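Local atomic coordinates of CAIP (Helicobacter cinaedi, PDB entry 5LBH), a protein that probably oxidises and stores iron as a Dps-like mini-ferritin, and promotes the differentiation of macrophages into foam cells during atherosclerotic inflammation. Residues L7-Q12 and M65-L70; A15-V20 and A77-E82; K21-H26 and E43-F48; W27-M32 and F87-I92. All coordinates share one frame; numbering follows the deposited sequence.

Interaction 1 (L7-Q12 and M65-L70)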
loop_
_atom_site.group_PDB
_atom_site.type_symbol
_atom_site.label_atom_id
_atom_site.label_comp_id
_atom_site.label_asym_id
_atom_site.label_seq_id
_atom_site.Cartn_x
_atom_site.Cartn_y
_atom_site.Cartn_z
ATOM N N LEU A 7 -3.772 33.458 24.990
ATOM C CA LEU A 7 -3.948 32.077 25.438
ATOM C C LEU A 7 -3.206 31.106 24.528
ATOM O O LEU A 7 -2.630 30.122 25.005
ATOM C CB LEU A 7 -5.438 31.738 25.529
ATOM C CG LEU A 7 -6.102 32.071 26.868
ATOM C CD1 LEU A 7 -7.605 31.968 26.769
ATOM C CD2 LEU A 7 -5.608 31.098 27.939
ATOM N N LEU A 8 -3.218 31.364 23.216
ATOM C CA LEU A 8 -2.492 30.521 22.275
ATOM C C LEU A 8 -0.988 30.482 22.564
ATOM O O LEU A 8 -0.381 29.406 22.519
ATOM C CB LEU A 8 -2.746 30.992 20.848
ATOM C CG LEU A 8 -4.093 30.722 20.176
ATOM C CD1 LEU A 8 -4.158 31.533 18.880
ATOM C CD2 LEU A 8 -4.358 29.232 19.921
ATOM N N LYS A 9 -0.349 31.640 22.828
ATOM C CA LYS A 9 1.099 31.588 23.072
ATOM C C LYS A 9 1.414 30.992 24.430
ATOM O O LYS A 9 2.488 30.413 24.618
ATOM C CB LYS A 9 1.800 32.940 22.931
ATOM C CG LYS A 9 1.168 33.963 22.072
ATOM C CD LYS A 9 2.176 35.043 21.730
ATOM C CE LYS A 9 2.974 35.449 22.956
ATOM N NZ LYS A 9 4.105 36.350 22.579
ATOM N N GLN A 10 0.500 31.121 25.385
ATOM C CA GLN A 10 0.675 30.410 26.643
ATOM C C GLN A 10 0.657 28.897 26.402
ATOM O O GLN A 10 1.538 28.166 26.877
ATOM C CB GLN A 10 -0.408 30.855 27.635
ATOM C CG GLN A 10 -0.325 30.178 28.993
ATOM C CD GLN A 10 0.897 30.605 29.774
ATOM O OE1 GLN A 10 1.224 31.787 29.841
ATOM N NE2 GLN A 10 1.594 29.647 30.340
ATOM N N ILE A 11 -0.315 28.415 25.619
ATOM C CA ILE A 11 -0.332 27.003 25.226
ATOM C C ILE A 11 0.981 26.625 24.533
ATOM O O ILE A 11 1.549 25.553 24.772
ATOM C CB ILE A 11 -1.539 26.728 24.307
ATOM C CG1 ILE A 11 -2.872 27.029 25.021
ATOM C CG2 ILE A 11 -1.487 25.301 23.790
ATOM C CD1 ILE A 11 -4.025 26.280 24.540
ATOM N N GLN A 12 1.477 27.505 23.659
ATOM C CA GLN A 12 2.721 27.247 22.950
ATOM C C GLN A 12 3.879 27.034 23.923
ATOM O O GLN A 12 4.618 26.045 23.821
ATOM C CB GLN A 12 3.018 28.402 21.993
ATOM C CG GLN A 12 4.193 28.142 21.075
ATOM C CD GLN A 12 4.763 29.402 20.455
ATOM O OE1 GLN A 12 4.260 30.497 20.674
ATOM N NE2 GLN A 12 5.828 29.249 19.682
ATOM N N MET A 65 2.649 37.559 16.435
ATOM C CA MET A 65 3.864 36.766 16.469
ATOM C C MET A 65 3.799 35.840 17.665
ATOM O O MET A 65 3.478 36.291 18.773
ATOM C CB MET A 65 5.121 37.638 16.571
ATOM C CG MET A 65 5.442 38.549 15.383
ATOM S SD MET A 65 5.888 40.194 15.991
ATOM C CE MET A 65 7.222 39.819 17.142
ATOM N N PRO A 66 4.071 34.559 17.490
ATOM C CA PRO A 66 4.187 33.653 18.636
ATOM C C PRO A 66 5.580 33.780 19.236
ATOM O O PRO A 66 6.427 34.528 18.749
ATOM C CB PRO A 66 3.950 32.265 18.023
ATOM C CG PRO A 66 4.370 32.407 16.575
ATOM C CD PRO A 66 4.283 33.874 16.199
ATOM N N TYR A 67 5.818 33.019 20.299
ATOM C CA TYR A 67 7.164 32.964 20.842
ATOM C C TYR A 67 8.085 32.310 19.831
ATOM O O TYR A 67 7.687 31.424 19.069
ATOM C CB TYR A 67 7.198 32.194 22.152
ATOM C CG TYR A 67 6.450 32.875 23.258
ATOM C CD1 TYR A 67 6.817 34.155 23.689
ATOM C CD2 TYR A 67 5.408 32.230 23.911
ATOM C CE1 TYR A 67 6.135 34.779 24.727
ATOM C CE2 TYR A 67 4.728 32.839 24.951
ATOM C CZ TYR A 67 5.087 34.110 25.354
ATOM O OH TYR A 67 4.389 34.700 26.390
ATOM N N VAL A 68 9.329 32.783 19.804
ATOM C CA VAL A 68 10.283 32.323 18.812
ATOM C C VAL A 68 11.626 31.899 19.399
ATOM O O VAL A 68 12.480 31.398 18.668
ATOM C CB VAL A 68 10.426 33.428 17.740
ATOM C CG1 VAL A 68 11.843 33.928 17.526
ATOM C CG2 VAL A 68 9.728 32.986 16.449
ATOM N N THR A 69 11.805 31.983 20.714
ATOM C CA THR A 69 13.033 31.523 21.348
ATOM C C THR A 69 12.674 30.735 22.601
ATOM O O THR A 69 11.673 31.019 23.259
ATOM C CB THR A 69 13.968 32.670 21.726
ATOM O OG1 THR A 69 13.219 33.683 22.393
ATOM C CG2 THR A 69 14.595 33.270 20.465
ATOM N N LEU A 70 13.503 29.738 22.921
ATOM C CA LEU A 70 13.324 28.978 24.152
ATOM C C LEU A 70 13.477 29.857 25.377
ATOM O O LEU A 70 12.818 29.613 26.396
ATOM C CB LEU A 70 14.329 27.828 24.204
ATOM C CG LEU A 70 13.917 26.659 23.317
ATOM C CD1 LEU A 70 14.963 25.562 23.359
ATOM C CD2 LEU A 70 12.545 26.117 23.749
HETATM O O HOH W 1 2.301 33.359 27.767
#
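Lys9, on a helix, and Pro66, in an irregular loop, are the residues of 7-12 and 65-70 whose CA atoms lie nearest, 5.8 Å apart. Lys9, Gln12 and Tyr67 carry the contact. Gln12 reads the backbone of Tyr67 at both ends: its OE1 accepts the bond from Tyr67 N at 3.0 Å, and its NE2 donates to Tyr67 O at 2.9 Å. The first of these bonds is bent (139° at the hydrogen), the second straighter (153°). With CG anti to the backbone N (chi1 -172°) and the rest of the chain extended, the amide reaches the loop at two points, although both donors are tilted from the carbonyl planes they approach. The same OE1 also lies beside Pro66 CB. The loop joins helix 34-61 to the short helix 70-76 that Dps-like mini-ferritins carry between the second and third helices of the four-helix bundle, and Thr69 is the N-cap of that short helix. The loop also packs on the second subunit, Val68 meeting Asn24 there. Lys9 works differently. Bent at chi3, its chain crosses the ring of Tyr67 at about a right angle and ends over one face: NZ stands 3.7 Å from the ring centroid, a cation-pi contact, while CE makes a CH-pi contact over the same face. At the ring's edge, in its plane, a water lies 2.8 Å from Tyr67 OH and donates a hydrogen bond to Gln10 OE1; NE2 of the same Gln10 bonds to Asp14 OD2 and Ala76 O.

Interaction 2 (A15-V20 and A77-E82)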
loop_
_atom_site.group_PDB
_atom_site.type_symbol
_atom_site.label_atom_id
_atom_site.label_comp_id
_atom_site.label_asym_id
_atom_site.label_seq_id
_atom_site.Cartn_x
_atom_site.Cartn_y
_atom_site.Cartn_z
ATOM N N ALA A 15 3.507 23.866 25.909
ATOM C CA ALA A 15 3.734 22.699 25.048
ATOM C C ALA A 15 5.222 22.423 24.881
ATOM O O ALA A 15 5.652 21.264 24.930
ATOM C CB ALA A 15 3.078 22.866 23.678
ATOM N N SER A 16 6.030 23.469 24.672
ATOM C CA SER A 16 7.453 23.215 24.450
ATOM C C SER A 16 8.123 22.679 25.709
ATOM O O SER A 16 9.023 21.844 25.615
ATOM C CB SER A 16 8.182 24.468 23.932
ATOM O OG SER A 16 8.308 25.484 24.903
ATOM N N VAL A 17 7.693 23.127 26.889
ATOM C CA VAL A 17 8.256 22.590 28.126
ATOM C C VAL A 17 7.780 21.162 28.359
ATOM O O VAL A 17 8.564 20.286 28.725
ATOM C CB VAL A 17 7.922 23.518 29.307
ATOM C CG1 VAL A 17 8.317 22.875 30.640
ATOM C CG2 VAL A 17 8.629 24.872 29.113
ATOM N N PHE A 18 6.490 20.898 28.130
ATOM C CA PHE A 18 5.960 19.547 28.295
ATOM C C PHE A 18 6.616 18.588 27.310
ATOM O O PHE A 18 6.906 17.427 27.647
ATOM C CB PHE A 18 4.445 19.566 28.098
ATOM C CG PHE A 18 3.766 18.299 28.509
ATOM C CD1 PHE A 18 3.082 17.519 27.585
ATOM C CD2 PHE A 18 3.801 17.884 29.835
ATOM C CE1 PHE A 18 2.451 16.341 27.979
ATOM C CE2 PHE A 18 3.174 16.706 30.230
ATOM C CZ PHE A 18 2.498 15.933 29.304
ATOM N N TYR A 19 6.878 19.074 26.093
ATOM C CA TYR A 19 7.553 18.268 25.087
ATOM C C TYR A 19 8.864 17.694 25.622
ATOM O O TYR A 19 9.140 16.496 25.470
ATOM C CB TYR A 19 7.781 19.131 23.846
ATOM C CG TYR A 19 8.559 18.493 22.734
ATOM C CD1 TYR A 19 9.877 18.858 22.496
ATOM C CD2 TYR A 19 7.964 17.557 21.880
ATOM C CE1 TYR A 19 10.587 18.303 21.478
ATOM C CE2 TYR A 19 8.682 16.983 20.841
ATOM C CZ TYR A 19 9.996 17.360 20.653
ATOM O OH TYR A 19 10.738 16.820 19.637
ATOM N N VAL A 20 9.670 18.529 26.284
ATOM C CA VAL A 20 10.949 18.058 26.803
ATOM C C VAL A 20 10.748 17.213 28.056
ATOM O O VAL A 20 11.413 16.188 28.231
ATOM C CB VAL A 20 11.906 19.243 27.050
ATOM C CG1 VAL A 20 13.124 18.788 27.816
ATOM C CG2 VAL A 20 12.358 19.842 25.723
ATOM N N ALA A 77 6.306 29.815 30.420
ATOM C CA ALA A 77 5.717 28.529 30.747
ATOM C C ALA A 77 5.285 28.500 32.204
ATOM O O ALA A 77 6.001 28.973 33.088
ATOM C CB ALA A 77 6.716 27.410 30.483
ATOM N N LYS A 78 4.092 27.971 32.449
ATOM C CA LYS A 78 3.702 27.680 33.817
ATOM C C LYS A 78 3.960 26.235 34.204
ATOM O O LYS A 78 4.080 25.941 35.400
ATOM C CB LYS A 78 2.228 28.021 34.037
ATOM C CG LYS A 78 1.968 29.485 33.830
ATOM C CD LYS A 78 0.713 29.942 34.525
ATOM C CE LYS A 78 0.579 31.454 34.409
ATOM N NZ LYS A 78 -0.415 31.993 35.404
ATOM N N ILE A 79 4.052 25.326 33.233
ATOM C CA ILE A 79 4.392 23.947 33.547
ATOM C C ILE A 79 5.837 23.893 34.016
ATOM O O ILE A 79 6.726 24.483 33.390
ATOM C CB ILE A 79 4.138 23.041 32.332
ATOM C CG1 ILE A 79 2.640 22.808 32.216
ATOM C CG2 ILE A 79 4.854 21.696 32.471
ATOM C CD1 ILE A 79 2.260 21.931 31.146
ATOM N N LYS A 80 6.073 23.206 35.133
ATOM C CA LYS A 80 7.401 23.175 35.736
ATOM C C LYS A 80 8.275 22.149 35.038
ATOM O O LYS A 80 7.800 21.085 34.640
ATOM C CB LYS A 80 7.313 22.835 37.226
ATOM C CG LYS A 80 6.368 23.719 38.033
ATOM C CD LYS A 80 7.012 25.028 38.433
ATOM C CE LYS A 80 6.063 25.870 39.299
ATOM N NZ LYS A 80 5.605 25.142 40.529
ATOM N N GLU A 81 9.552 22.478 34.875
ATOM C CA GLU A 81 10.509 21.491 34.403
ATOM C C GLU A 81 10.830 20.483 35.503
ATOM O O GLU A 81 10.629 20.740 36.691
ATOM C CB GLU A 81 11.774 22.167 33.870
ATOM C CG GLU A 81 11.516 22.840 32.522
ATOM C CD GLU A 81 12.777 23.132 31.717
ATOM O OE1 GLU A 81 13.527 24.067 32.089
ATOM O OE2 GLU A 81 13.029 22.379 30.729
ATOM N N GLU A 82 11.254 19.294 35.085
ATOM C CA GLU A 82 11.533 18.183 35.983
ATOM C C GLU A 82 13.015 17.816 35.950
ATOM O O GLU A 82 13.538 17.406 34.903
ATOM C CB GLU A 82 10.659 16.977 35.632
ATOM C CG GLU A 82 10.918 15.740 36.479
ATOM C CD GLU A 82 10.781 15.994 37.968
ATOM O OE1 GLU A 82 11.693 16.610 38.551
ATOM O OE2 GLU A 82 9.776 15.566 38.569
HETATM O O HOH W 2 11.401 20.328 30.615
#
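Val17 projects from helix 4-28 into the bend of 77-82, and most of the close fit belongs to its two methyl groups. CG2 meets Ala77 CB at 3.5 Å, where the chain leaves helix 70-76. CG1, placed anti to the backbone N (chi1 172°), points to the following part of the loop, where it lies 3.7 Å from Glu81 CG and 4.1 Å from Ile79 CG2; the carbonyl oxygen of Ile79 is close by. The side chains of Val17 and Glu81 cross at about a right angle, so a methyl rests against the aliphatic part of the glutamate. Beyond this knot Phe18 CB and Ile79 CD1, 4.4 Å apart, form a looser but buried edge, whereas the solvent side is that of Lys78 and Lys80, whose exposed side chains start away from the helix. A water 2.6 Å from Glu81 OE2 has a weak, long link to Val17 O. Loop and helix are tied more firmly nearby, where Asp14 OD1 takes bonds from Lys78 N and Ile79 N. In this ferritin-like chain the segment 77-82 lies over the first helix of the bundle, at a subunit interface: OE1 and OE2 of Glu81 bond to Ala71 N and Leu70 N of the second subunit, at the start of its helix 70-76. No direct hydrogen bond joins 15-20 to 77-82, which implies that the direct contact is mainly apolar, with polar ties supplied by Asp14 beside it, while the polar end of Glu81 serves the dimer, where the partner's helix start would probably stabilise a charged carboxylate.

Interaction 3 (K21-H26 and E43-F48). With FE (Fe (III) ion), chain V.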
loop_
_atom_site.group_PDB
_atom_site.type_symbol
_atom_site.label_atom_id
_atom_site.label_comp_id
_atom_site.label_asym_id
_atom_site.label_seq_id
_atom_site.Cartn_x
_atom_site.Cartn_y
_atom_site.Cartn_z
ATOM N N LYS A 21 9.830 17.610 28.938
ATOM C CA LYS A 21 9.564 16.796 30.119
ATOM C C LYS A 21 9.175 15.364 29.741
ATOM O O LYS A 21 9.592 14.400 30.399
ATOM C CB LYS A 21 8.455 17.411 30.962
ATOM C CG LYS A 21 8.193 16.608 32.205
ATOM C CD LYS A 21 7.000 17.099 32.976
ATOM C CE LYS A 21 7.222 18.392 33.698
ATOM N NZ LYS A 21 6.002 18.739 34.532
ATOM N N VAL A 22 8.369 15.205 28.691
ATOM C CA VAL A 22 7.932 13.867 28.312
ATOM C C VAL A 22 9.083 13.051 27.703
ATOM O O VAL A 22 9.136 11.833 27.889
ATOM C CB VAL A 22 6.700 13.975 27.385
ATOM C CG1 VAL A 22 6.279 12.607 26.836
ATOM C CG2 VAL A 22 5.551 14.627 28.126
ATOM N N HIS A 23 10.041 13.688 27.010
ATOM C CA HIS A 23 11.239 12.953 26.594
ATOM C C HIS A 23 11.966 12.378 27.815
ATOM O O HIS A 23 12.462 11.245 27.792
ATOM C CB HIS A 23 12.175 13.873 25.802
ATOM C CG HIS A 23 11.855 13.963 24.341
ATOM N ND1 HIS A 23 10.931 14.858 23.836
ATOM C CD2 HIS A 23 12.380 13.324 23.266
ATOM C CE1 HIS A 23 10.876 14.742 22.520
ATOM N NE2 HIS A 23 11.746 13.822 22.151
ATOM N N ASN A 24 11.999 13.139 28.905
ATOM C CA ASN A 24 12.612 12.670 30.137
ATOM C C ASN A 24 11.867 11.453 30.701
ATOM O O ASN A 24 12.492 10.447 31.056
ATOM C CB ASN A 24 12.664 13.850 31.110
ATOM C CG ASN A 24 13.228 13.502 32.453
ATOM O OD1 ASN A 24 13.815 12.449 32.648
ATOM N ND2 ASN A 24 13.095 14.434 33.392
ATOM N N PHE A 25 10.531 11.504 30.761
ATOM C CA PHE A 25 9.773 10.304 31.133
ATOM C C PHE A 25 10.066 9.145 30.183
ATOM O O PHE A 25 10.203 7.987 30.605
ATOM C CB PHE A 25 8.269 10.593 31.129
ATOM C CG PHE A 25 7.841 11.629 32.126
ATOM C CD1 PHE A 25 8.588 11.861 33.270
ATOM C CD2 PHE A 25 6.687 12.365 31.921
ATOM C CE1 PHE A 25 8.191 12.815 34.192
ATOM C CE2 PHE A 25 6.275 13.313 32.839
ATOM C CZ PHE A 25 7.031 13.543 33.981
ATOM N N HIS A 26 10.155 9.450 28.891
ATOM C CA HIS A 26 10.389 8.446 27.864
ATOM C C HIS A 26 11.732 7.746 28.057
ATOM O O HIS A 26 11.842 6.535 27.848
ATOM C CB HIS A 26 10.295 9.137 26.506
ATOM C CG HIS A 26 10.635 8.271 25.341
ATOM N ND1 HIS A 26 9.838 7.224 24.922
ATOM C CD2 HIS A 26 11.670 8.331 24.468
ATOM C CE1 HIS A 26 10.379 6.667 23.855
ATOM N NE2 HIS A 26 11.489 7.319 23.559
ATOM N N GLU A 43 4.488 8.641 21.797
ATOM C CA GLU A 43 3.289 9.132 21.133
ATOM C C GLU A 43 2.841 10.482 21.686
ATOM O O GLU A 43 2.371 11.345 20.933
ATOM C CB GLU A 43 2.176 8.099 21.272
ATOM C CG GLU A 43 2.475 6.824 20.535
ATOM C CD GLU A 43 1.378 5.804 20.711
ATOM O OE1 GLU A 43 1.169 4.990 19.779
ATOM O OE2 GLU A 43 0.721 5.821 21.781
ATOM N N ILE A 44 2.980 10.686 22.999
ATOM C CA ILE A 44 2.542 11.934 23.616
ATOM C C ILE A 44 3.426 13.103 23.187
ATOM O O ILE A 44 2.927 14.184 22.860
ATOM C CB ILE A 44 2.493 11.791 25.142
ATOM C CG1 ILE A 44 1.401 10.795 25.557
ATOM C CG2 ILE A 44 2.363 13.154 25.812
ATOM C CD1 ILE A 44 1.323 10.585 27.075
ATOM N N TYR A 45 4.747 12.939 23.208
ATOM C CA TYR A 45 5.526 14.114 22.843
ATOM C C TYR A 45 5.420 14.430 21.354
ATOM O O TYR A 45 5.587 15.592 20.977
ATOM C CB TYR A 45 6.995 13.995 23.309
ATOM C CG TYR A 45 7.932 12.957 22.691
ATOM C CD1 TYR A 45 8.280 12.986 21.331
ATOM C CD2 TYR A 45 8.557 11.995 23.500
ATOM C CE1 TYR A 45 9.177 12.043 20.780
ATOM C CE2 TYR A 45 9.455 11.072 22.972
ATOM C CZ TYR A 45 9.758 11.096 21.612
ATOM O OH TYR A 45 10.652 10.177 21.110
ATOM N N GLU A 46 5.088 13.448 20.511
ATOM C CA GLU A 46 4.865 13.745 19.098
ATOM C C GLU A 46 3.559 14.500 18.891
ATOM O O GLU A 46 3.484 15.373 18.023
ATOM C CB GLU A 46 4.864 12.453 18.269
ATOM C CG GLU A 46 6.260 11.842 18.055
ATOM C CD GLU A 46 6.240 10.408 17.471
ATOM O OE1 GLU A 46 5.144 9.811 17.306
ATOM O OE2 GLU A 46 7.338 9.860 17.211
ATOM N N GLN A 47 2.549 14.243 19.731
ATOM C CA GLN A 47 1.295 14.973 19.605
ATOM C C GLN A 47 1.434 16.413 20.089
ATOM O O GLN A 47 0.869 17.325 19.472
ATOM C CB GLN A 47 0.186 14.268 20.402
ATOM C CG GLN A 47 -0.299 12.958 19.804
ATOM C CD GLN A 47 -1.191 13.171 18.577
ATOM O OE1 GLN A 47 -0.824 12.803 17.454
ATOM N NE2 GLN A 47 -2.371 13.760 18.789
ATOM N N PHE A 48 2.249 16.649 21.126
ATOM C CA PHE A 48 2.492 18.006 21.591
ATOM C C PHE A 48 3.481 18.760 20.716
ATOM O O PHE A 48 3.458 19.992 20.719
ATOM C CB PHE A 48 2.932 18.000 23.058
ATOM C CG PHE A 48 1.767 17.979 24.012
ATOM C CD1 PHE A 48 1.150 16.779 24.359
ATOM C CD2 PHE A 48 1.246 19.165 24.504
ATOM C CE1 PHE A 48 0.056 16.765 25.210
ATOM C CE2 PHE A 48 0.156 19.162 25.365
ATOM C CZ PHE A 48 -0.440 17.962 25.716
HETATM FE FE FE V . 13.207 7.109 21.881
HETATM O O HOH W 3 13.132 4.780 20.775
#
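Tyr45 presents a face to His23 and an edge to His26, and this aromatic cluster joins two nearly antiparallel helices of the ferritin four-helix bundle, whose local axes approach to 9.2 Å. The rings of His23 and Tyr45 stack face to face, with centroids 3.6 Å apart and planes inclined by only 16°; the imidazole lies over the centre of the phenol. The second pair is T-shaped: the edge of Tyr45 is turned toward the face of His26 at a plane angle of 84°, and Tyr45 CE2 comes 3.8 Å from His26 CD2. Both meetings depend on the first torsion of Tyr45, which sets CG between the backbone N and the carbonyl carbon (chi1 67°) and lays the ring across the first helix. Hydrogen bonds outside the pair of segments hold the histidines in place, between His23 ND1 and Tyr19 O and between His26 ND1 and Thr41 OG1. Phe52 of the second subunit adds an edge-to-face contact to His23. Beside the aromatic groups, Val22 CG1 fills the approach between the helices, touching Tyr45 CB at 3.9 Å and Ile44 CG2 at 4.1 Å. The cluster borders the iron site, in which Asp53 and Glu57 of the second subunit complete the protein ligands; such a site shared between subunits is the hallmark of Dps ferroxidase centres, and Tyr45 also packs on that Asp53. His26 NE2 binds the iron at 2.4 Å, and a water follows at 2.6 Å from the metal.

Interaction 4 (W27-M32 and F87-I92)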
loop_
_atom_site.group_PDB
_atom_site.type_symbol
_atom_site.label_atom_id
_atom_site.label_comp_id
_atom_site.label_asym_id
_atom_site.label_seq_id
_atom_site.Cartn_x
_atom_site.Cartn_y
_atom_site.Cartn_z
ATOM N N TRP A 27 12.766 8.493 28.452
ATOM C CA TRP A 27 14.115 7.950 28.580
ATOM C C TRP A 27 14.352 7.229 29.911
ATOM O O TRP A 27 15.150 6.286 29.965
ATOM C CB TRP A 27 15.145 9.070 28.456
ATOM C CG TRP A 27 15.168 9.789 27.161
ATOM C CD1 TRP A 27 14.945 9.263 25.922
ATOM C CD2 TRP A 27 15.471 11.180 26.963
ATOM N NE1 TRP A 27 15.073 10.244 24.964
ATOM C CE2 TRP A 27 15.397 11.428 25.574
ATOM C CE3 TRP A 27 15.783 12.238 27.827
ATOM C CZ2 TRP A 27 15.616 12.691 25.025
ATOM C CZ3 TRP A 27 16.001 13.489 27.293
ATOM C CH2 TRP A 27 15.917 13.711 25.896
ATOM N N ASN A 28 13.722 7.682 31.000
ATOM C CA ASN A 28 14.146 7.322 32.350
ATOM C C ASN A 28 13.103 6.510 33.111
ATOM O O ASN A 28 13.172 6.436 34.350
ATOM C CB ASN A 28 14.505 8.580 33.142
ATOM C CG ASN A 28 15.709 9.310 32.559
ATOM O OD1 ASN A 28 16.693 8.687 32.178
ATOM N ND2 ASN A 28 15.647 10.637 32.520
ATOM N N VAL A 29 12.106 5.951 32.411
ATOM C CA VAL A 29 11.188 5.007 33.039
ATOM C C VAL A 29 11.920 3.712 33.386
ATOM O O VAL A 29 12.766 3.220 32.626
ATOM C CB VAL A 29 9.955 4.766 32.140
ATOM C CG1 VAL A 29 10.345 4.203 30.773
ATOM C CG2 VAL A 29 8.984 3.825 32.818
ATOM N N LYS A 30 11.616 3.168 34.555
ATOM C CA LYS A 30 12.179 1.914 35.021
ATOM C C LYS A 30 11.024 0.990 35.357
ATOM O O LYS A 30 9.877 1.425 35.450
ATOM C CB LYS A 30 13.061 2.135 36.252
ATOM C CG LYS A 30 14.219 3.072 35.989
ATOM C CD LYS A 30 15.273 2.478 35.091
ATOM C CE LYS A 30 16.281 3.559 34.705
ATOM N NZ LYS A 30 16.602 4.504 35.835
ATOM N N GLY A 31 11.317 -0.293 35.528
ATOM C CA GLY A 31 10.333 -1.231 36.026
ATOM C C GLY A 31 9.748 -2.104 34.932
ATOM O O GLY A 31 9.956 -1.890 33.737
ATOM N N MET A 32 8.973 -3.103 35.374
ATOM C CA MET A 32 8.545 -4.180 34.481
ATOM C C MET A 32 7.713 -3.643 33.321
ATOM O O MET A 32 7.780 -4.165 32.204
ATOM C CB MET A 32 7.759 -5.229 35.275
ATOM C CG MET A 32 8.073 -6.698 34.918
ATOM S SD MET A 32 9.787 -7.273 35.180
ATOM C CE MET A 32 10.243 -7.826 33.539
ATOM N N PHE A 87 12.103 7.245 36.870
ATOM C CA PHE A 87 10.686 7.204 37.209
ATOM C C PHE A 87 10.146 5.789 37.107
ATOM O O PHE A 87 10.536 5.024 36.225
ATOM C CB PHE A 87 9.859 8.123 36.295
ATOM C CG PHE A 87 10.426 9.507 36.160
ATOM C CD1 PHE A 87 11.333 9.800 35.150
ATOM C CD2 PHE A 87 10.066 10.509 37.058
ATOM C CE1 PHE A 87 11.867 11.066 35.035
ATOM C CE2 PHE A 87 10.586 11.774 36.947
ATOM C CZ PHE A 87 11.486 12.061 35.932
ATOM N N CYS A 88 9.277 5.434 38.041
ATOM C CA CYS A 88 8.420 4.285 37.826
ATOM C C CYS A 88 7.188 4.719 37.029
ATOM O O CYS A 88 6.874 5.906 36.909
ATOM C CB CYS A 88 8.065 3.626 39.162
ATOM S SG CYS A 88 6.904 4.492 40.176
ATOM N N SER A 89 6.512 3.734 36.452
ATOM C CA SER A 89 5.430 4.010 35.518
ATOM C C SER A 89 4.222 4.638 36.200
ATOM O O SER A 89 3.485 5.395 35.561
ATOM C CB SER A 89 5.028 2.718 34.820
ATOM O OG SER A 89 5.275 2.831 33.431
ATOM N N LYS A 90 3.989 4.342 37.482
ATOM C CA LYS A 90 2.859 4.970 38.154
ATOM C C LYS A 90 3.125 6.448 38.428
ATOM O O LYS A 90 2.205 7.268 38.374
ATOM C CB LYS A 90 2.528 4.231 39.449
ATOM C CG LYS A 90 1.133 4.517 39.975
ATOM C CD LYS A 90 1.136 4.807 41.470
ATOM C CE LYS A 90 2.224 5.829 41.815
ATOM N NZ LYS A 90 2.183 6.350 43.225
ATOM N N GLU A 91 4.367 6.819 38.705
ATOM C CA GLU A 91 4.666 8.230 38.894
ATOM C C GLU A 91 4.455 9.020 37.598
ATOM O O GLU A 91 3.868 10.107 37.615
ATOM C CB GLU A 91 6.090 8.375 39.425
ATOM C CG GLU A 91 6.676 9.740 39.207
ATOM C CD GLU A 91 8.042 9.936 39.858
ATOM O OE1 GLU A 91 8.753 8.926 40.123
ATOM O OE2 GLU A 91 8.391 11.124 40.083
ATOM N N ILE A 92 4.896 8.475 36.460
ATOM C CA ILE A 92 4.707 9.145 35.172
ATOM C C ILE A 92 3.226 9.309 34.847
ATOM O O ILE A 92 2.800 10.356 34.341
ATOM C CB ILE A 92 5.436 8.373 34.055
ATOM C CG1 ILE A 92 6.948 8.499 34.197
ATOM C CG2 ILE A 92 4.923 8.785 32.672
ATOM C CD1 ILE A 92 7.720 7.668 33.206
#
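Phe87 has CG anti to its carbonyl carbon (chi1 -49°), and ring atom CD1 lies 3.9 Å from Asn28 CB. In Val29 a chi1 of 60° puts CG2 anti to the backbone N, and this methyl is the one that lies alongside Ser89 OG, at 3.9 Å. Two backbone bonds then pair the segments: Phe87 N donates to Asn28 O at 2.9 Å, and Lys30 N donates to Phe87 O at 2.7 Å. Val29 CA adds a CA-H...O contact to that same Phe87 O, 3.3 Å away. This is a minimal parallel bridge, Val29 with Phe87, the two side chains on one face, and it lies near the C-terminal end of the first helix. On that face Val29 CB meets Ile92 CD1 at 3.8 Å, one turn into the next helix. Lys30 starts from the other face, and its NZ bonds to Ser86 OG. Cys88 is the N-cap of helix 89-116, so the bridge joins the region after the first helix to the start of the third long helix of the bundle. Ser89 OG and Ile92 reach Thr37 of helix 34-61, Phe25 packs edge-to-face with Phe87, and just beyond, the backbone of Gly31 hydrogen-bonds to a third subunit.

Overall arrangement
All four contacts draw on the first helix, 4-28, or its end, and run along it in order, interaction 1 at the start and interaction 4 at the finish, their centres about 30 Å apart. Interactions 1 and 2 touch through Gln10 and Lys78, with centres about 12 Å apart. Interactions 2 and 3, about 10 Å apart, meet where Tyr19 packs on Tyr45, and Phe25 and Asn24 link interaction 3 to Phe87 of interaction 4. Interaction 3 supplies His26 to the iron, whereas Pro66 of interaction 1 and Val29 of interaction 4 have side chains about 11 Å and 10 Å from a bound iron. All four also touch the second subunit.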